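Local coordinates for taurine:2-oxoglutarate aminotransferase (Bifidobacterium kashiwanohense PV20-2, PDB 6JIX), which probably transfers the amino group of taurine to 2-oxoglutarate with the help of pyridoxal 5'-phosphate, as a class-III aminotransferase, at residues A[65-70]-A[328-333]; A[184-189]-A[361-366]. One frame throughout, in Å; residues are numbered along the deposited sequence.

Both contacts lie away from the cofactor and glutamate sites, and both are partly buried, each having one buried residue among the three that touch. Interaction 1 joins two helices, 66-78 and 318-333, through one tyrosine ring set against a leucine and a glutamate, with no hydrogen bond across it. Interaction 2 joins a loop to strand 361-367 of the three-stranded antiparallel sheet and is almost wholly ionic, built from two arginines and one glutamate. No helix or strand is shared, and the nearest atoms of the two are about 17 Å apart. Along the chain they interlock, since 184-189 falls between 65-70 and 328-333, and 361-366 follows 328-333.

Interaction 1: residues A[65-70]-A[328-333]; sequences LPEIVD and VNYYLE
Apolar packing comes first: L65 lays its CD2 methyl over one face of the Y330 ring. L65 CD2 sits 4.0 Å from the centroid of that ring. The line between them is 23° off the ring normal, which makes this a CH-pi contact. The methyl is shifted toward the Y330 CD2 edge, where L65 CD2 comes within 3.7 Å of Y330 CD2. The second methyl, L65 CD1, lies farther along the ring, 4.1 Å from Y330 CZ, so both branches of the leucine follow the tyrosine. Y330 reaches across because its CG is anti to the backbone N (chi1 -167°).

The other kind of contact is made at the ring edge by E67. Its chain is bent at chi2 and brings the carboxylate beside the CD2-CE2 bond, with E67 CD 3.8 Å from Y330 CE2. Carboxylate and ring planes stand 73° apart.

L65 is the N-cap residue of helix 66-78, and its backbone N is hydrogen-bonded to the hydroxyl of Y287. Beyond the contact, Y330 stacks on H334 and touches V336 of helix 336-357.

With dispersion over the face and a carboxylate at the edge, the contact is held by shape more than by directed bonds; the weakly positive C-H rim of the ring may favour the carboxylate there, though no hydrogen bond forms.

Interaction 2: residues A[184-189]-A[361-366]; sequences YTRGVD and VGEARC
This is a salt-bridge network between the loop leading into helix 190-208 and the first strand, 361-367, of the three-stranded antiparallel sheet. R186 comes from the loop and presents its guanidinium side-on to E363, with NE and NH2 both directed at a single oxygen: R186 NE to E363 OE2 is 2.7 Å, and R186 NH2 to E363 OE2 is also 2.7 Å. That oxygen lies in the guanidinium plane, and the carboxylate is turned only 19° from it. E363 has CG anti to its backbone N (chi1 -155°) and an extended chain beyond, which carries the carboxylate out to R186. NH2 uses the syn lone pair of OE2, while NE meets the same atom nearly along its C-O axis. A weak bond of 3.0 Å runs from R186 NH2 to E363 OE1.

OE1 is also taken by R365 of the same strand, through a weak 2.6 Å bond from R365 NH1 to E363 OE1. R365 CD lies over one face of the R186 guanidinium, toward its rim. R365 is itself held by the carbonyls of G226 and V227 and by T374. The carboxylate shared by the two arginines probably offsets their like charges. Here a salt-bridge network ties the loop before helix 190-208 to the outer strand, 361-367, of the antiparallel sheet.

Interaction 1: residues A[65-70]-A[328-333]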
loop_
_atom_site.group_PDB
_atom_site.type_symbol
_atom_site.label_atom_id
_atom_site.label_comp_id
_atom_site.label_asym_id
_atom_site.label_seq_id
_atom_site.Cartn_x
_atom_site.Cartn_y
_atom_site.Cartn_z
ATOM N N LEU A 65 12.601 16.766 -10.355
ATOM C CA LEU A 65 12.015 17.528 -11.433
ATOM C C LEU A 65 11.203 18.674 -10.848
ATOM O O LEU A 65 10.242 18.425 -10.116
ATOM C CB LEU A 65 11.125 16.645 -12.294
ATOM C CG LEU A 65 10.648 17.358 -13.551
ATOM C CD1 LEU A 65 11.609 17.077 -14.673
ATOM C CD2 LEU A 65 9.234 16.925 -13.899
ATOM N N PRO A 66 11.545 19.923 -11.145
ATOM C CA PRO A 66 10.841 21.048 -10.503
ATOM C C PRO A 66 9.325 20.994 -10.627
ATOM O O PRO A 66 8.632 21.401 -9.687
ATOM C CB PRO A 66 11.433 22.261 -11.222
ATOM C CG PRO A 66 12.821 21.810 -11.579
ATOM C CD PRO A 66 12.642 20.385 -12.016
ATOM N N GLU A 67 8.782 20.523 -11.753
ATOM C CA GLU A 67 7.334 20.564 -11.934
ATOM C C GLU A 67 6.612 19.745 -10.868
ATOM O O GLU A 67 5.599 20.195 -10.318
ATOM C CB GLU A 67 6.959 20.074 -13.332
ATOM C CG GLU A 67 7.163 21.100 -14.421
ATOM C CD GLU A 67 8.613 21.221 -14.818
ATOM O OE1 GLU A 67 9.453 20.522 -14.193
ATOM O OE2 GLU A 67 8.916 22.011 -15.748
ATOM N N ILE A 68 7.122 18.542 -10.557
ATOM C CA ILE A 68 6.493 17.703 -9.533
ATOM C C ILE A 68 6.844 18.211 -8.144
ATOM O O ILE A 68 5.985 18.267 -7.256
ATOM C CB ILE A 68 6.883 16.219 -9.691
ATOM C CG1 ILE A 68 6.492 15.679 -11.071
ATOM C CG2 ILE A 68 6.204 15.390 -8.620
ATOM C CD1 ILE A 68 7.321 14.482 -11.497
ATOM N N VAL A 69 8.115 18.559 -7.929
ATOM C CA VAL A 69 8.533 19.077 -6.632
ATOM C C VAL A 69 7.672 20.267 -6.241
ATOM O O VAL A 69 7.137 20.333 -5.131
ATOM C CB VAL A 69 10.026 19.447 -6.652
ATOM C CG1 VAL A 69 10.373 20.262 -5.408
ATOM C CG2 VAL A 69 10.901 18.196 -6.751
ATOM N N ASP A 70 7.489 21.202 -7.167
ATOM C CA ASP A 70 6.721 22.400 -6.850
ATOM C C ASP A 70 5.261 22.074 -6.577
ATOM O O ASP A 70 4.664 22.628 -5.648
ATOM C CB ASP A 70 6.842 23.418 -7.984
ATOM C CG ASP A 70 8.230 24.010 -8.086
ATOM O OD1 ASP A 70 9.001 23.917 -7.110
ATOM O OD2 ASP A 70 8.554 24.567 -9.155
ATOM N N VAL A 328 1.838 13.825 -14.967
ATOM C CA VAL A 328 1.178 13.485 -16.224
ATOM C C VAL A 328 1.204 14.674 -17.176
ATOM O O VAL A 328 1.477 14.515 -18.372
ATOM C CB VAL A 328 -0.254 12.981 -15.971
ATOM C CG1 VAL A 328 -0.991 12.816 -17.285
ATOM C CG2 VAL A 328 -0.228 11.668 -15.155
ATOM N N ASN A 329 0.955 15.889 -16.652
ATOM C CA ASN A 329 1.010 17.096 -17.480
ATOM C C ASN A 329 2.387 17.268 -18.108
ATOM O O ASN A 329 2.498 17.678 -19.265
ATOM C CB ASN A 329 0.654 18.337 -16.658
ATOM C CG ASN A 329 -0.846 18.631 -16.642
ATOM O OD1 ASN A 329 -1.582 18.243 -17.556
ATOM N ND2 ASN A 329 -1.307 19.314 -15.586
ATOM N N TYR A 330 3.445 16.931 -17.374
ATOM C CA TYR A 330 4.780 16.977 -17.951
ATOM C C TYR A 330 4.931 15.983 -19.103
ATOM O O TYR A 330 5.433 16.338 -20.180
ATOM C CB TYR A 330 5.831 16.703 -16.882
ATOM C CG TYR A 330 7.222 17.047 -17.366
ATOM C CD1 TYR A 330 7.946 16.168 -18.167
ATOM C CD2 TYR A 330 7.800 18.264 -17.039
ATOM C CE1 TYR A 330 9.221 16.499 -18.606
ATOM C CE2 TYR A 330 9.055 18.594 -17.460
ATOM C CZ TYR A 330 9.770 17.727 -18.246
ATOM O OH TYR A 330 11.039 18.108 -18.659
ATOM N N TYR A 331 4.538 14.720 -18.886
ATOM C CA TYR A 331 4.669 13.725 -19.949
ATOM C C TYR A 331 4.070 14.272 -21.227
ATOM O O TYR A 331 4.679 14.192 -22.300
ATOM C CB TYR A 331 3.977 12.398 -19.585
ATOM C CG TYR A 331 4.626 11.572 -18.498
ATOM C CD1 TYR A 331 5.974 11.239 -18.556
ATOM C CD2 TYR A 331 3.878 11.117 -17.407
ATOM C CE1 TYR A 331 6.554 10.490 -17.564
ATOM C CE2 TYR A 331 4.449 10.368 -16.413
ATOM C CZ TYR A 331 5.785 10.053 -16.491
ATOM O OH TYR A 331 6.363 9.293 -15.490
ATOM N N LEU A 332 2.878 14.860 -21.112
ATOM C CA LEU A 332 2.153 15.333 -22.281
ATOM C C LEU A 332 2.786 16.601 -22.843
ATOM O O LEU A 332 3.186 16.640 -24.017
ATOM C CB LEU A 332 0.686 15.563 -21.916
ATOM C CG LEU A 332 -0.104 14.332 -21.441
ATOM C CD1 LEU A 332 -1.562 14.673 -21.113
ATOM C CD2 LEU A 332 -0.028 13.208 -22.475
ATOM N N GLU A 333 2.911 17.646 -22.008
ATOM C CA GLU A 333 3.349 18.948 -22.506
ATOM C C GLU A 333 4.742 18.883 -23.122
ATOM O O GLU A 333 5.007 19.572 -24.115
ATOM C CB GLU A 333 3.314 19.984 -21.381
ATOM C CG GLU A 333 1.921 20.544 -21.120
ATOM C CD GLU A 333 1.734 21.095 -19.706
ATOM O OE1 GLU A 333 2.668 21.730 -19.155
ATOM O OE2 GLU A 333 0.631 20.902 -19.148
#

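Interaction 2: residues A[184-189]-A[361-366]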
loop_
_atom_site.group_PDB
_atom_site.type_symbol
_atom_site.label_atom_id
_atom_site.label_comp_id
_atom_site.label_asym_id
_atom_site.label_seq_id
_atom_site.Cartn_x
_atom_site.Cartn_y
_atom_site.Cartn_z
ATOM N N TYR A 184 13.904 -20.043 -29.380
ATOM C CA TYR A 184 13.459 -19.421 -30.625
ATOM C C TYR A 184 14.166 -18.081 -30.842
ATOM O O TYR A 184 15.049 -17.683 -30.073
ATOM C CB TYR A 184 11.939 -19.252 -30.632
ATOM C CG TYR A 184 11.175 -20.490 -30.223
ATOM C CD1 TYR A 184 10.912 -21.514 -31.131
ATOM C CD2 TYR A 184 10.714 -20.633 -28.931
ATOM C CE1 TYR A 184 10.207 -22.650 -30.749
ATOM C CE2 TYR A 184 10.016 -21.746 -28.544
ATOM C CZ TYR A 184 9.762 -22.751 -29.452
ATOM O OH TYR A 184 9.061 -23.851 -29.031
ATOM N N THR A 185 13.758 -17.382 -31.903
ATOM C CA THR A 185 14.442 -16.177 -32.381
ATOM C C THR A 185 13.420 -15.113 -32.765
ATOM O O THR A 185 12.662 -15.306 -33.721
ATOM C CB THR A 185 15.349 -16.513 -33.569
ATOM O OG1 THR A 185 16.208 -17.603 -33.207
ATOM C CG2 THR A 185 16.193 -15.309 -33.951
ATOM N N ARG A 186 13.435 -13.978 -32.047
ATOM C CA ARG A 186 12.395 -12.954 -32.186
ATOM C C ARG A 186 12.186 -12.507 -33.629
ATOM O O ARG A 186 11.097 -12.046 -33.990
ATOM C CB ARG A 186 12.715 -11.743 -31.292
ATOM C CG ARG A 186 11.483 -11.041 -30.685
ATOM C CD ARG A 186 11.825 -10.216 -29.426
ATOM N NE ARG A 186 12.641 -10.974 -28.467
ATOM C CZ ARG A 186 12.160 -11.572 -27.373
ATOM N NH1 ARG A 186 10.864 -11.493 -27.095
ATOM N NH2 ARG A 186 12.964 -12.264 -26.553
ATOM N N GLY A 187 13.189 -12.601 -34.473
ATOM C CA GLY A 187 12.864 -12.185 -35.818
ATOM C C GLY A 187 11.938 -13.165 -36.525
ATOM O O GLY A 187 10.784 -12.853 -36.823
ATOM N N VAL A 188 12.419 -14.385 -36.737
ATOM C CA VAL A 188 11.793 -15.361 -37.623
ATOM C C VAL A 188 10.748 -16.285 -36.985
ATOM O O VAL A 188 10.209 -17.158 -37.673
ATOM C CB VAL A 188 12.916 -16.173 -38.303
ATOM C CG1 VAL A 188 13.608 -15.311 -39.358
ATOM C CG2 VAL A 188 13.961 -16.630 -37.260
ATOM N N ASP A 189 10.550 -16.246 -35.655
ATOM C CA ASP A 189 9.805 -17.353 -35.034
ATOM C C ASP A 189 8.472 -16.997 -34.374
ATOM O O ASP A 189 7.773 -17.905 -33.902
ATOM C CB ASP A 189 10.697 -18.046 -33.996
ATOM C CG ASP A 189 11.566 -19.092 -34.619
ATOM O OD1 ASP A 189 11.140 -19.651 -35.662
ATOM O OD2 ASP A 189 12.682 -19.320 -34.102
ATOM N N VAL A 361 26.680 -12.073 -24.207
ATOM C CA VAL A 361 25.379 -11.439 -24.408
ATOM C C VAL A 361 24.599 -12.235 -25.450
ATOM O O VAL A 361 24.939 -12.220 -26.643
ATOM C CB VAL A 361 25.515 -9.964 -24.822
ATOM C CG1 VAL A 361 24.152 -9.386 -25.196
ATOM C CG2 VAL A 361 26.166 -9.144 -23.708
ATOM N N GLY A 362 23.549 -12.930 -25.004
ATOM C CA GLY A 362 22.767 -13.745 -25.911
ATOM C C GLY A 362 21.674 -12.997 -26.657
ATOM O O GLY A 362 21.426 -13.282 -27.838
ATOM N N GLU A 363 21.020 -12.030 -26.008
ATOM C CA GLU A 363 19.927 -11.319 -26.661
ATOM C C GLU A 363 19.810 -9.928 -26.075
ATOM O O GLU A 363 20.192 -9.684 -24.927
ATOM C CB GLU A 363 18.582 -12.054 -26.511
ATOM C CG GLU A 363 17.550 -11.747 -27.594
ATOM C CD GLU A 363 16.117 -12.025 -27.154
ATOM O OE1 GLU A 363 15.908 -12.448 -25.996
ATOM O OE2 GLU A 363 15.191 -11.794 -27.962
ATOM N N ALA A 364 19.274 -9.018 -26.877
ATOM C CA ALA A 364 18.965 -7.675 -26.426
ATOM C C ALA A 364 17.505 -7.422 -26.741
ATOM O O ALA A 364 17.037 -7.741 -27.836
ATOM C CB ALA A 364 19.853 -6.622 -27.104
ATOM N N ARG A 365 16.781 -6.910 -25.765
ATOM C CA ARG A 365 15.412 -6.487 -25.969
ATOM C C ARG A 365 15.331 -5.034 -25.535
ATOM O O ARG A 365 15.947 -4.640 -24.544
ATOM C CB ARG A 365 14.442 -7.367 -25.183
ATOM C CG ARG A 365 14.444 -8.828 -25.634
ATOM C CD ARG A 365 13.715 -9.741 -24.663
ATOM N NE ARG A 365 14.326 -9.701 -23.340
ATOM C CZ ARG A 365 15.506 -10.236 -23.035
ATOM N NH1 ARG A 365 16.225 -10.877 -23.959
ATOM N NH2 ARG A 365 15.971 -10.138 -21.795
ATOM N N CYS A 366 14.587 -4.236 -26.288
ATOM C CA CYS A 366 14.486 -2.817 -25.992
ATOM C C CYS A 366 13.257 -2.295 -26.700
ATOM O O CYS A 366 13.163 -2.427 -27.920
ATOM C CB CYS A 366 15.731 -2.045 -26.458
ATOM S SG CYS A 366 15.538 -0.199 -26.390
#